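Local coordinates for 2-hydroxyisocaproyl-CoA dehydratase activator (Clostridium difficile, PDB 4EHU), which transfers one electron, concomitant with ATP hydrolysis, from its [4Fe-4S] cluster to (R)-2-hydroxyisocaproyl-CoA dehydratase, activating it in the reductive branch of L-leucine fermentation, at residues N88-E93 with Q241-L246; C82-V87 with K106-D111; I17-N20 with I24-S27. All coordinates share one frame; numbering follows the deposited sequence.

Contact 1. Residues N88-E93 with Q241-L246; sequences NFIIPE and QLTGAL. With ANP (phosphoaminophosphonic acid-adenylate ester), chain D.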
loop_
_atom_site.group_PDB
_atom_site.type_symbol
_atom_site.label_atom_id
_atom_site.label_comp_id
_atom_site.label_asym_id
_atom_site.label_seq_id
_atom_site.Cartn_x
_atom_site.Cartn_y
_atom_site.Cartn_z
ATOM N N ASN A 88 11.572 28.076 7.149
ATOM C CA ASN A 88 12.698 29.002 7.312
ATOM C C ASN A 88 12.309 30.279 8.072
ATOM O O ASN A 88 13.149 30.897 8.713
ATOM C CB ASN A 88 13.308 29.370 5.974
ATOM C CG ASN A 88 14.092 28.244 5.367
ATOM O OD1 ASN A 88 14.790 27.508 6.070
ATOM N ND2 ASN A 88 13.987 28.101 4.043
ATOM N N PHE A 89 11.041 30.674 7.971
ATOM C CA PHE A 89 10.522 31.839 8.695
ATOM C C PHE A 89 10.499 31.597 10.219
ATOM O O PHE A 89 10.679 32.552 11.015
ATOM C CB PHE A 89 9.126 32.161 8.150
ATOM C CG PHE A 89 8.445 33.334 8.816
ATOM C CD1 PHE A 89 8.713 34.633 8.421
ATOM C CD2 PHE A 89 7.506 33.114 9.805
ATOM C CE1 PHE A 89 8.064 35.714 9.029
ATOM C CE2 PHE A 89 6.858 34.178 10.410
ATOM C CZ PHE A 89 7.136 35.476 10.016
ATOM N N ILE A 90 10.294 30.339 10.623
ATOM C CA ILE A 90 10.125 29.974 12.034
ATOM C C ILE A 90 11.379 29.426 12.697
ATOM O O ILE A 90 11.612 29.683 13.875
ATOM C CB ILE A 90 9.102 28.835 12.219
ATOM C CG1 ILE A 90 7.724 29.226 11.711
ATOM C CG2 ILE A 90 9.010 28.438 13.713
ATOM C CD1 ILE A 90 6.782 28.046 11.686
ATOM N N ILE A 91 12.149 28.629 11.957
ATOM C CA ILE A 91 13.263 27.873 12.528
ATOM C C ILE A 91 14.523 28.162 11.730
ATOM O O ILE A 91 14.635 27.744 10.575
ATOM C CB ILE A 91 12.979 26.349 12.471
ATOM C CG1 ILE A 91 11.761 26.019 13.335
ATOM C CG2 ILE A 91 14.203 25.553 12.937
ATOM C CD1 ILE A 91 11.106 24.726 12.996
ATOM N N PRO A 92 15.478 28.891 12.339
ATOM C CA PRO A 92 16.742 29.227 11.680
ATOM C C PRO A 92 17.639 28.016 11.433
ATOM O O PRO A 92 17.556 27.022 12.156
ATOM C CB PRO A 92 17.419 30.184 12.678
ATOM C CG PRO A 92 16.295 30.747 13.483
ATOM C CD PRO A 92 15.330 29.591 13.625
ATOM N N GLU A 93 18.473 28.118 10.402
ATOM C CA GLU A 93 19.519 27.137 10.158
ATOM C C GLU A 93 18.920 25.783 9.773
ATOM O O GLU A 93 19.510 24.753 10.061
ATOM C CB GLU A 93 20.376 26.961 11.410
ATOM C CG GLU A 93 20.864 28.277 11.995
ATOM C CD GLU A 93 21.600 29.115 10.978
ATOM O OE1 GLU A 93 22.285 28.532 10.111
ATOM O OE2 GLU A 93 21.484 30.355 11.035
ATOM N N GLN A 241 1.493 21.491 11.003
ATOM C CA GLN A 241 0.567 21.205 9.903
ATOM C C GLN A 241 0.312 22.441 9.025
ATOM O O GLN A 241 -0.219 22.331 7.927
ATOM C CB GLN A 241 -0.763 20.689 10.461
ATOM C CG GLN A 241 -1.681 20.102 9.399
ATOM C CD GLN A 241 -2.868 19.399 10.010
ATOM O OE1 GLN A 241 -3.169 19.575 11.201
ATOM N NE2 GLN A 241 -3.546 18.583 9.208
ATOM N N LEU A 242 0.724 23.604 9.517
ATOM C CA LEU A 242 0.410 24.877 8.875
ATOM C C LEU A 242 1.580 25.542 8.150
ATOM O O LEU A 242 1.425 26.674 7.660
ATOM C CB LEU A 242 -0.112 25.847 9.941
ATOM C CG LEU A 242 -1.549 25.590 10.405
ATOM C CD1 LEU A 242 -1.784 26.203 11.778
ATOM C CD2 LEU A 242 -2.562 26.118 9.383
ATOM N N THR A 243 2.736 24.885 8.075
ATOM C CA THR A 243 3.905 25.562 7.510
ATOM C C THR A 243 3.756 25.841 6.019
ATOM O O THR A 243 4.336 26.810 5.501
ATOM C CB THR A 243 5.202 24.773 7.737
ATOM O OG1 THR A 243 5.006 23.410 7.368
ATOM C CG2 THR A 243 5.602 24.819 9.234
ATOM N N GLY A 244 2.977 25.003 5.344
ATOM C CA GLY A 244 2.742 25.194 3.914
ATOM C C GLY A 244 1.889 26.440 3.706
ATOM O O GLY A 244 2.149 27.263 2.818
ATOM N N ALA A 245 0.841 26.571 4.504
ATOM C CA ALA A 245 -0.025 27.752 4.415
ATOM C C ALA A 245 0.722 29.019 4.813
ATOM O O ALA A 245 0.508 30.091 4.228
ATOM C CB ALA A 245 -1.264 27.571 5.278
ATOM N N LEU A 246 1.590 28.908 5.816
ATOM C CA LEU A 246 2.414 30.044 6.218
ATOM C C LEU A 246 3.351 30.446 5.090
ATOM O O LEU A 246 3.485 31.636 4.792
ATOM C CB LEU A 246 3.220 29.684 7.468
ATOM C CG LEU A 246 4.187 30.760 7.932
ATOM C CD1 LEU A 246 3.434 32.054 8.245
ATOM C CD2 LEU A 246 4.910 30.246 9.185
HETATM P PG ANP D . -0.381 15.654 1.373
HETATM O O1G ANP D . -1.052 15.981 0.044
HETATM O O2G ANP D . 0.629 16.718 1.723
HETATM O O3G ANP D . 0.179 14.287 1.419
HETATM P PB ANP D . -2.077 16.912 3.546
HETATM O O1B ANP D . -3.558 17.183 3.505
HETATM O O2B ANP D . -1.160 18.129 3.410
HETATM N N3B ANP D . -1.731 15.635 2.432
HETATM P PA ANP D . -1.478 17.027 6.387
HETATM O O1A ANP D . -2.569 18.019 6.585
HETATM O O2A ANP D . -0.024 17.445 6.381
HETATM O O3A ANP D . -1.732 16.243 4.990
HETATM O "O5'" ANP D . -1.596 15.791 7.407
HETATM C "C5'" ANP D . -2.762 14.960 7.404
HETATM C "C4'" ANP D . -2.668 13.981 8.570
HETATM O "O4'" ANP D . -2.032 14.398 9.769
HETATM C "C3'" ANP D . -3.585 12.791 8.786
HETATM O "O3'" ANP D . -3.392 11.800 7.767
HETATM C "C2'" ANP D . -3.213 12.342 10.203
HETATM O "O2'" ANP D . -2.478 11.105 10.215
HETATM C "C1'" ANP D . -2.340 13.448 10.795
HETATM N N9 ANP D . -3.005 14.221 11.859
HETATM C C8 ANP D . -3.970 15.151 11.705
HETATM N N7 ANP D . -4.305 15.699 12.899
HETATM C C5 ANP D . -3.520 15.102 13.830
HETATM C C6 ANP D . -3.340 15.210 15.280
HETATM N N6 ANP D . -4.111 16.076 15.981
HETATM N N1 ANP D . -2.404 14.420 15.865
HETATM C C2 ANP D . -1.640 13.564 15.172
HETATM N N3 ANP D . -1.759 13.406 13.845
HETATM C C4 ANP D . -2.657 14.142 13.143
#
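Phe89 and Ile90 pack against Leu246 and Thr243 in a small apolar helix-to-helix contact, where the last turn of helix 79-90 meets the first turn of helix 243-261. It is modest, burying 138 Å² over both sides, and one methyl carries most of it. CD2 of Leu246 reaches CD1 of Ile90 at 3.8 Å and CD2 of the Phe89 ring at 3.9 Å. The leucine crosses the phenylalanine side chain at about a right angle and comes to the ring obliquely. Both Phe89 and Leu246 hold CG anti to the backbone N (chi1 179° and 176°), which extends each toward the other. A looser contact joins CD1 of Ile90 to CG2 of Thr243 at 4.2 Å; the hydroxyl of that threonine is engaged elsewhere, hydrogen-bonded to His83.

The helix entry also serves the nucleotide. Gln241 extends away from the apolar patch, and its NE2 donates to O1A of the alpha-phosphate of ANP over 2.9 Å in a nearly straight bond (170°). Its OE1 is hydrogen-bonded to Arg218, so the two ends of the amide have distinct partners that fix its rotation.

Around this contact, Leu246 touches Ile24 on strand 23-30, Ala245 packs on Lys14 and Val16 of strand 13-19, and Thr243 lies on Val213 of strand 210-213. The start of helix 243-261 is thereby set between the two sheets of the actin fold, with the end of helix 79-90 packed against it.

Contact 2. Residues C82-V87 with K106-D111; sequences CHARGV and KVLKLD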
loop_
_atom_site.group_PDB
_atom_site.type_symbol
_atom_site.label_atom_id
_atom_site.label_comp_id
_atom_site.label_asym_id
_atom_site.label_seq_id
_atom_site.Cartn_x
_atom_site.Cartn_y
_atom_site.Cartn_z
ATOM N N CYS A 82 6.631 26.320 -0.586
ATOM C CA CYS A 82 5.869 26.884 0.514
ATOM C C CYS A 82 6.291 26.285 1.862
ATOM O O CYS A 82 6.450 27.034 2.817
ATOM C CB CYS A 82 4.371 26.738 0.295
ATOM S SG CYS A 82 3.750 27.828 -1.039
ATOM N N HIS A 83 6.478 24.973 1.967
ATOM C CA HIS A 83 6.935 24.439 3.257
ATOM C C HIS A 83 8.324 24.954 3.610
ATOM O O HIS A 83 8.579 25.284 4.749
ATOM C CB HIS A 83 6.931 22.908 3.271
ATOM C CG HIS A 83 5.584 22.313 3.529
ATOM N ND1 HIS A 83 4.931 22.442 4.733
ATOM C CD2 HIS A 83 4.794 21.533 2.753
ATOM C CE1 HIS A 83 3.781 21.792 4.684
ATOM N NE2 HIS A 83 3.666 21.244 3.485
ATOM N N ALA A 84 9.226 25.032 2.637
ATOM C CA ALA A 84 10.559 25.549 2.933
ATOM C C ALA A 84 10.490 26.997 3.417
ATOM O O ALA A 84 11.159 27.350 4.392
ATOM C CB ALA A 84 11.465 25.442 1.721
ATOM N N ARG A 85 9.676 27.819 2.756
ATOM C CA ARG A 85 9.569 29.227 3.125
ATOM C C ARG A 85 8.987 29.363 4.525
ATOM O O ARG A 85 9.470 30.164 5.343
ATOM C CB ARG A 85 8.679 29.939 2.093
ATOM C CG ARG A 85 8.480 31.441 2.364
ATOM C CD ARG A 85 9.785 32.214 2.232
ATOM N NE ARG A 85 9.610 33.632 2.565
ATOM C CZ ARG A 85 9.077 34.526 1.744
ATOM N NH1 ARG A 85 8.674 34.155 0.535
ATOM N NH2 ARG A 85 8.949 35.801 2.128
ATOM N N GLY A 86 7.937 28.590 4.796
ATOM C CA GLY A 86 7.289 28.607 6.097
ATOM C C GLY A 86 8.233 28.160 7.213
ATOM O O GLY A 86 8.362 28.839 8.247
ATOM N N VAL A 87 8.920 27.049 6.995
ATOM C CA VAL A 87 9.851 26.548 7.997
ATOM C C VAL A 87 10.986 27.555 8.218
ATOM O O VAL A 87 11.347 27.834 9.348
ATOM C CB VAL A 87 10.423 25.184 7.584
ATOM C CG1 VAL A 87 11.589 24.794 8.484
ATOM C CG2 VAL A 87 9.326 24.142 7.631
ATOM N N LYS A 106 7.543 13.784 2.092
ATOM C CA LYS A 106 8.525 14.496 1.313
ATOM C C LYS A 106 9.720 14.813 2.169
ATOM O O LYS A 106 9.570 15.235 3.321
ATOM C CB LYS A 106 7.922 15.811 0.813
ATOM C CG LYS A 106 6.792 15.624 -0.205
ATOM C CD LYS A 106 6.222 16.995 -0.584
ATOM C CE LYS A 106 5.502 16.921 -1.938
ATOM N NZ LYS A 106 4.155 16.286 -1.828
ATOM N N VAL A 107 10.910 14.630 1.619
ATOM C CA VAL A 107 12.114 15.044 2.308
ATOM C C VAL A 107 12.885 16.028 1.455
ATOM O O VAL A 107 13.263 15.730 0.308
ATOM C CB VAL A 107 13.008 13.851 2.675
ATOM C CG1 VAL A 107 14.251 14.338 3.401
ATOM C CG2 VAL A 107 12.231 12.873 3.544
ATOM N N LEU A 108 13.084 17.215 2.013
ATOM C CA LEU A 108 13.725 18.311 1.312
ATOM C C LEU A 108 15.069 18.557 1.937
ATOM O O LEU A 108 15.185 18.659 3.188
ATOM C CB LEU A 108 12.900 19.601 1.465
ATOM C CG LEU A 108 11.583 19.733 0.699
ATOM C CD1 LEU A 108 10.525 18.770 1.212
ATOM C CD2 LEU A 108 11.101 21.204 0.828
ATOM N N LYS A 109 16.082 18.688 1.102
ATOM C CA LYS A 109 17.373 19.158 1.560
ATOM C C LYS A 109 17.550 20.565 1.029
ATOM O O LYS A 109 17.349 20.819 -0.155
ATOM C CB LYS A 109 18.508 18.254 1.064
ATOM C CG LYS A 109 19.884 18.798 1.376
ATOM C CD LYS A 109 20.985 17.820 0.978
ATOM C CE LYS A 109 22.170 17.886 1.920
ATOM N NZ LYS A 109 22.125 16.804 2.943
ATOM N N LEU A 110 17.910 21.492 1.907
ATOM C CA LEU A 110 18.045 22.893 1.520
ATOM C C LEU A 110 19.497 23.328 1.614
ATOM O O LEU A 110 20.250 22.804 2.441
ATOM C CB LEU A 110 17.232 23.787 2.466
ATOM C CG LEU A 110 15.766 23.403 2.643
ATOM C CD1 LEU A 110 15.074 24.399 3.589
ATOM C CD2 LEU A 110 15.061 23.354 1.291
ATOM N N ASP A 111 19.875 24.301 0.789
ATOM C CA ASP A 111 21.199 24.913 0.887
ATOM C C ASP A 111 21.163 26.006 1.947
ATOM O O ASP A 111 20.164 26.154 2.639
ATOM C CB ASP A 111 21.703 25.454 -0.463
ATOM C CG ASP A 111 20.868 26.623 -1.022
ATOM O OD1 ASP A 111 20.018 27.215 -0.330
ATOM O OD2 ASP A 111 21.053 26.956 -2.209
#
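No planar group meets its partner where Ala84 faces Leu108 and Leu110: the touching atoms are all methyl carbons. The nearest ring, the imidazole of His83, stays back from 106-111; that residue comes closest through its CB, 5.1 Å from CD2 of Leu108, and its side chain packs on Asp99 of strand 96-100.

The contact is therefore one methyl against two leucine ends. CB of Ala84 sits opposite the fork of Leu110, 4.2 Å from CD1 and 4.2 Å from CD2, and is 4.3 Å from CD2 of Leu108. In Leu110, chi1 (-53°) swings CG toward the helix, and chi2 (-179°) with it sets the two methyls about equally far from the alanine. The CA atoms of Ala84 and Leu108 are 8.1 Å apart, a spacing consistent with the small alanine side chain, and all three residues are buried.

This is helix-on-sheet packing, helix 79-90 covering one face of a mixed sheet of this actin-fold ATPase. Leu108 and Leu110 project from that face; Val107 projects from the other and packs on helix 182-204. Strand 105-110 runs between strands 96-100 and 116-122, and helix 79-90 also leans on helix 243-261 through Cys82.

Contact 3. Residues I17-N20 with I24-S27; sequences ILKN and IVAS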
loop_
_atom_site.group_PDB
_atom_site.type_symbol
_atom_site.label_atom_id
_atom_site.label_comp_id
_atom_site.label_asym_id
_atom_site.label_seq_id
_atom_site.Cartn_x
_atom_site.Cartn_y
_atom_site.Cartn_z
ATOM N N ILE A 17 -3.739 33.720 7.802
ATOM C CA ILE A 17 -3.716 35.141 7.477
ATOM C C ILE A 17 -2.522 35.753 8.194
ATOM O O ILE A 17 -2.361 35.597 9.412
ATOM C CB ILE A 17 -5.011 35.880 7.903
ATOM C CG1 ILE A 17 -6.208 35.353 7.108
ATOM C CG2 ILE A 17 -4.852 37.392 7.681
ATOM C CD1 ILE A 17 -7.522 36.034 7.431
ATOM N N LEU A 18 -1.683 36.434 7.426
ATOM C CA LEU A 18 -0.439 37.012 7.925
ATOM C C LEU A 18 -0.515 38.531 7.814
ATOM O O LEU A 18 -0.935 39.068 6.786
ATOM C CB LEU A 18 0.727 36.489 7.089
ATOM C CG LEU A 18 2.158 36.860 7.468
ATOM C CD1 LEU A 18 2.589 36.151 8.754
ATOM C CD2 LEU A 18 3.083 36.472 6.327
ATOM N N LYS A 19 -0.112 39.220 8.875
ATOM C CA LYS A 19 -0.164 40.679 8.912
ATOM C C LYS A 19 1.235 41.242 8.696
ATOM O O LYS A 19 2.168 40.889 9.422
ATOM C CB LYS A 19 -0.707 41.151 10.262
ATOM C CG LYS A 19 -1.040 42.656 10.328
ATOM C CD LYS A 19 -1.511 43.040 11.717
ATOM C CE LYS A 19 -1.775 44.533 11.813
ATOM N NZ LYS A 19 -2.304 44.916 13.153
ATOM N N ASN A 20 1.367 42.098 7.688
ATOM C CA ASN A 20 2.631 42.750 7.352
ATOM C C ASN A 20 3.782 41.767 7.254
ATOM O O ASN A 20 4.910 42.082 7.624
ATOM C CB ASN A 20 2.965 43.841 8.369
ATOM C CG ASN A 20 1.926 44.934 8.394
ATOM O OD1 ASN A 20 1.516 45.401 9.460
ATOM N ND2 ASN A 20 1.478 45.337 7.217
ATOM N N ILE A 24 1.255 36.118 12.347
ATOM C CA ILE A 24 0.110 35.257 12.086
ATOM C C ILE A 24 -1.058 35.722 12.939
ATOM O O ILE A 24 -1.011 35.609 14.162
ATOM C CB ILE A 24 0.413 33.789 12.443
ATOM C CG1 ILE A 24 1.598 33.265 11.627
ATOM C CG2 ILE A 24 -0.812 32.919 12.201
ATOM C CD1 ILE A 24 1.981 31.827 11.952
ATOM N N VAL A 25 -2.100 36.259 12.307
ATOM C CA VAL A 25 -3.260 36.745 13.050
ATOM C C VAL A 25 -4.399 35.727 13.026
ATOM O O VAL A 25 -5.380 35.865 13.756
ATOM C CB VAL A 25 -3.754 38.131 12.544
ATOM C CG1 VAL A 25 -2.681 39.193 12.775
ATOM C CG2 VAL A 25 -4.163 38.082 11.068
ATOM N N ALA A 26 -4.259 34.689 12.205
ATOM C CA ALA A 26 -5.278 33.650 12.126
ATOM C C ALA A 26 -4.747 32.424 11.400
ATOM O O ALA A 26 -3.915 32.518 10.493
ATOM C CB ALA A 26 -6.534 34.173 11.428
ATOM N N SER A 27 -5.225 31.262 11.821
ATOM C CA SER A 27 -4.900 30.024 11.143
ATOM C C SER A 27 -6.050 29.063 11.352
ATOM O O SER A 27 -6.839 29.215 12.277
ATOM C CB SER A 27 -3.615 29.438 11.696
ATOM O OG SER A 27 -3.791 29.051 13.052
#
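Ile17 packs against Val25 and Ala26 with CB and its CG2 branch. Its CB is 4.2 Å from CB of Ala26 and 3.9 Å from CG2 of Val25. CG2 of Ile17, anti to the backbone N, comes closer still, 3.5 Å from CG2 of Val25. CG1 and CD1 run on past Ala26, each 4.5 Å from CB of Ala26, where Ile17 also packs on Leu46 and Thr50 of helix 38-50. The other methyl of Val25, CG1, lies 3.7 Å from CB of Lys19. On the opposite face of the sheet CD1 of Leu18 meets CG1 of Ile24 at 4.2 Å, beside helix 243-261.

Segments 17-19 and 24-27 run antiparallel at 174° in a hairpin with a classic beta bulge. Ile17 and Ala26 are a hydrogen-bonded pair, N of Ile17 donating to O of Ala26 at 3.0 Å. The carbonyl O of Ile17 accepts from N of Val25 at 3.0 Å and, weakly, from N of Ala26. Val25 is the extra residue, its near-helical psi (-10°) shifting the register by one before Leu18 pairs with Ile24.

The chemistry thus divides: one oxygen gathering two N-H groups absorbs the extra residue, and hydrocarbon contacts serve both faces.

Contact 3 closes first along the chain; contacts 1 and 2 then interleave, in the order 82-87, 88-93, 106-111, 241-246. Between centres, contacts 1 and 2 are about 8 Å apart; they share helix 79-90 and also meet where His83 bonds Thr243. Contacts 1 and 3 are about 13 Å apart between centres, with CD1 of Leu246 touching Leu18 and Ile24, whereas contacts 2 and 3, about 20 Å apart between centres, do not touch. Contact 3 belongs to the sheet containing strand 2-8, contact 2 to that containing strand 96-100. Contact 1 lies between the two sheets of the actin fold and touches both other contacts, and Gln241 of its second segment binds the nucleotide.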